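Local coordinates for flavoprotein (Thermotoga maritima, PDB 5V8S), which carries a bridged di-iron centre and a flavodoxin-like domain that probably binds FMN, and probably works as an electron-transferring oxidoreductase, at residues Asn96-Asp102 and Phe177-Val181. The protein carries 1 engineered substitution. Numbering follows the deposited sequence.
Sequences NHTEPDD and FSCDV. Engineered in segment 96-102: Asp102 (natural residue His). With FEO (mu-oxo-diiron), chain C.
Asn96 lays its CB against CB of Cys179, 3.8 Å away. Its amide lies beside the backbone carbonyl of Phe177 but makes no hydrogen bond to it; OD1 is instead bonded to OG1 of Thr170 on strand 168-172, which pairs with strand 175-179. His97 packs its CB against SG of Cys179 and carries its ring on to the metal. With CG anti to the backbone N (chi1 174°), His97 NE2 lies 2.2 Å from the iron FE1, while Asp166 holds ND1 and so helps fix the ring's rotation. SG of Cys179 sits at the edge of this ring. The side chains of His97 and Asp180 cross at about a right angle, with ring and carboxylate planes 74° apart. His97 NE2 and Asp180 OD2 both bind this iron. Glu99 occupies the N-cap position of the short helix that follows. Its extended chain brings Glu99 OE1 to FE1 at 2.1 Å, and OE2 is hydrogen-bonded to Tyr276 of the second subunit. His97, Glu99, Asp101 and position 102 form H-x-E-x-D-H, the flavodiiron variant of the metallo-beta-lactamase H-x-H-x-D-H motif. Asp180 is the bridging carboxylate, with OD2 on FE1 and OD1 on the iron FE2. An oxo atom also joins the irons; each iron binds one water that donates a hydrogen bond to it. His163 completes the protein ligands of FE1, and His240 those of FE2. Asp101 binds FE2 through OD2. Asp102 is engineered in place of the motif's last His. Asp102 OD2 also binds FE2, at 2.3 Å, and lies 3.6 Å from SG of Cys179, which packs against this carboxylate.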
loop_
_atom_site.group_PDB
_atom_site.type_symbol
_atom_site.label_atom_id
_atom_site.label_comp_id
_atom_site.label_asym_id
_atom_site.label_seq_id
_atom_site.Cartn_x
_atom_site.Cartn_y
_atom_site.Cartn_z
ATOM N N ASN A 96 -24.756 -18.390 -9.619
ATOM C CA ASN A 96 -23.526 -19.095 -9.936
ATOM C C ASN A 96 -22.444 -18.862 -8.876
ATOM O O ASN A 96 -21.533 -19.683 -8.751
ATOM C CB ASN A 96 -22.999 -18.605 -11.286
ATOM C CG ASN A 96 -23.818 -19.113 -12.463
ATOM O OD1 ASN A 96 -24.036 -20.320 -12.605
ATOM N ND2 ASN A 96 -24.277 -18.190 -13.327
ATOM N N HIS A 97 -22.540 -17.772 -8.112
ATOM C CA HIS A 97 -21.511 -17.312 -7.187
ATOM C C HIS A 97 -22.182 -16.264 -6.323
ATOM O O HIS A 97 -22.956 -15.444 -6.827
ATOM C CB HIS A 97 -20.364 -16.719 -8.031
ATOM C CG HIS A 97 -19.236 -16.050 -7.287
ATOM N ND1 HIS A 97 -18.540 -16.605 -6.228
ATOM C CD2 HIS A 97 -18.610 -14.884 -7.564
ATOM C CE1 HIS A 97 -17.567 -15.788 -5.861
ATOM N NE2 HIS A 97 -17.583 -14.738 -6.664
ATOM N N THR A 98 -21.928 -16.324 -5.020
ATOM C CA THR A 98 -22.708 -15.564 -4.055
ATOM C C THR A 98 -22.049 -14.264 -3.613
ATOM O O THR A 98 -22.609 -13.572 -2.758
ATOM C CB THR A 98 -22.975 -16.408 -2.808
ATOM O OG1 THR A 98 -21.732 -16.692 -2.149
ATOM C CG2 THR A 98 -23.687 -17.708 -3.179
ATOM N N GLU A 99 -20.877 -13.921 -4.137
ATOM C CA GLU A 99 -20.203 -12.726 -3.647
ATOM C C GLU A 99 -21.105 -11.511 -3.881
ATOM O O GLU A 99 -21.788 -11.436 -4.908
ATOM C CB GLU A 99 -18.867 -12.535 -4.369
ATOM C CG GLU A 99 -18.018 -11.411 -3.824
ATOM C CD GLU A 99 -16.646 -11.355 -4.433
ATOM O OE1 GLU A 99 -16.235 -12.297 -5.116
ATOM O OE2 GLU A 99 -15.946 -10.340 -4.199
ATOM N N PRO A 100 -21.138 -10.536 -2.966
ATOM C CA PRO A 100 -22.152 -9.475 -3.086
ATOM C C PRO A 100 -22.027 -8.544 -4.273
ATOM O O PRO A 100 -22.969 -7.777 -4.498
ATOM C CB PRO A 100 -22.045 -8.729 -1.759
ATOM C CG PRO A 100 -21.606 -9.776 -0.807
ATOM C CD PRO A 100 -20.652 -10.642 -1.573
ATOM N N ASP A 101 -20.922 -8.533 -5.029
ATOM C CA ASP A 101 -20.933 -7.749 -6.259
ATOM C C ASP A 101 -21.888 -8.325 -7.294
ATOM O O ASP A 101 -22.388 -7.589 -8.148
ATOM C CB ASP A 101 -19.540 -7.628 -6.875
ATOM C CG ASP A 101 -18.903 -8.966 -7.204
ATOM O OD1 ASP A 101 -18.907 -9.875 -6.360
ATOM O OD2 ASP A 101 -18.376 -9.119 -8.330
ATOM N N ASP A 102 -22.156 -9.616 -7.216
ATOM C CA ASP A 102 -23.109 -10.269 -8.093
ATOM C C ASP A 102 -24.426 -10.635 -7.406
ATOM O O ASP A 102 -25.433 -10.780 -8.102
ATOM C CB ASP A 102 -22.434 -11.486 -8.763
ATOM C CG ASP A 102 -21.205 -11.057 -9.667
ATOM O OD1 ASP A 102 -21.417 -10.334 -10.679
ATOM O OD2 ASP A 102 -20.026 -11.397 -9.382
ATOM N N PHE A 177 -23.324 -19.269 -18.961
ATOM C CA PHE A 177 -23.433 -18.162 -18.015
ATOM C C PHE A 177 -22.405 -18.437 -16.927
ATOM O O PHE A 177 -22.556 -19.379 -16.145
ATOM C CB PHE A 177 -24.844 -18.093 -17.427
ATOM C CG PHE A 177 -25.930 -17.901 -18.449
ATOM C CD1 PHE A 177 -26.541 -18.993 -19.050
ATOM C CD2 PHE A 177 -26.377 -16.629 -18.776
ATOM C CE1 PHE A 177 -27.571 -18.813 -19.977
ATOM C CE2 PHE A 177 -27.413 -16.443 -19.690
ATOM C CZ PHE A 177 -28.004 -17.535 -20.291
ATOM N N SER A 178 -21.327 -17.657 -16.912
ATOM C CA SER A 178 -20.132 -18.059 -16.196
ATOM C C SER A 178 -19.760 -17.150 -15.037
ATOM O O SER A 178 -18.764 -17.422 -14.367
ATOM C CB SER A 178 -18.953 -18.137 -17.173
ATOM O OG SER A 178 -18.814 -16.926 -17.878
ATOM N N CYS A 179 -20.509 -16.076 -14.797
ATOM C CA CYS A 179 -20.246 -15.147 -13.700
ATOM C C CYS A 179 -18.791 -14.660 -13.697
ATOM O O CYS A 179 -18.365 -14.063 -14.675
ATOM C CB CYS A 179 -20.700 -15.713 -12.355
ATOM S SG CYS A 179 -20.998 -14.398 -11.159
ATOM N N ASP A 180 -17.996 -14.898 -12.646
ATOM C CA ASP A 180 -16.630 -14.353 -12.641
ATOM C C ASP A 180 -15.722 -15.014 -13.658
ATOM O O ASP A 180 -14.717 -14.403 -14.054
ATOM C CB ASP A 180 -15.942 -14.523 -11.286
ATOM C CG ASP A 180 -16.480 -13.586 -10.206
ATOM O OD1 ASP A 180 -17.296 -12.694 -10.520
ATOM O OD2 ASP A 180 -16.095 -13.759 -9.030
ATOM N N VAL A 181 -16.033 -16.235 -14.077
ATOM C CA VAL A 181 -15.201 -16.962 -15.025
ATOM C C VAL A 181 -15.390 -16.312 -16.393
ATOM O O VAL A 181 -16.473 -16.369 -16.978
ATOM C CB VAL A 181 -15.558 -18.451 -15.045
ATOM C CG1 VAL A 181 -14.712 -19.188 -16.073
ATOM C CG2 VAL A 181 -15.377 -19.066 -13.660
HETATM FE FE1 FEO C . -16.279 -12.984 -7.112
HETATM FE FE2 FEO C . -17.767 -10.928 -9.388
HETATM O O FEO C . -17.576 -11.766 -7.716
HETATM O O HOH W 1 -14.971 -11.275 -7.601
HETATM O O HOH W 2 -15.549 -10.436 -9.280
#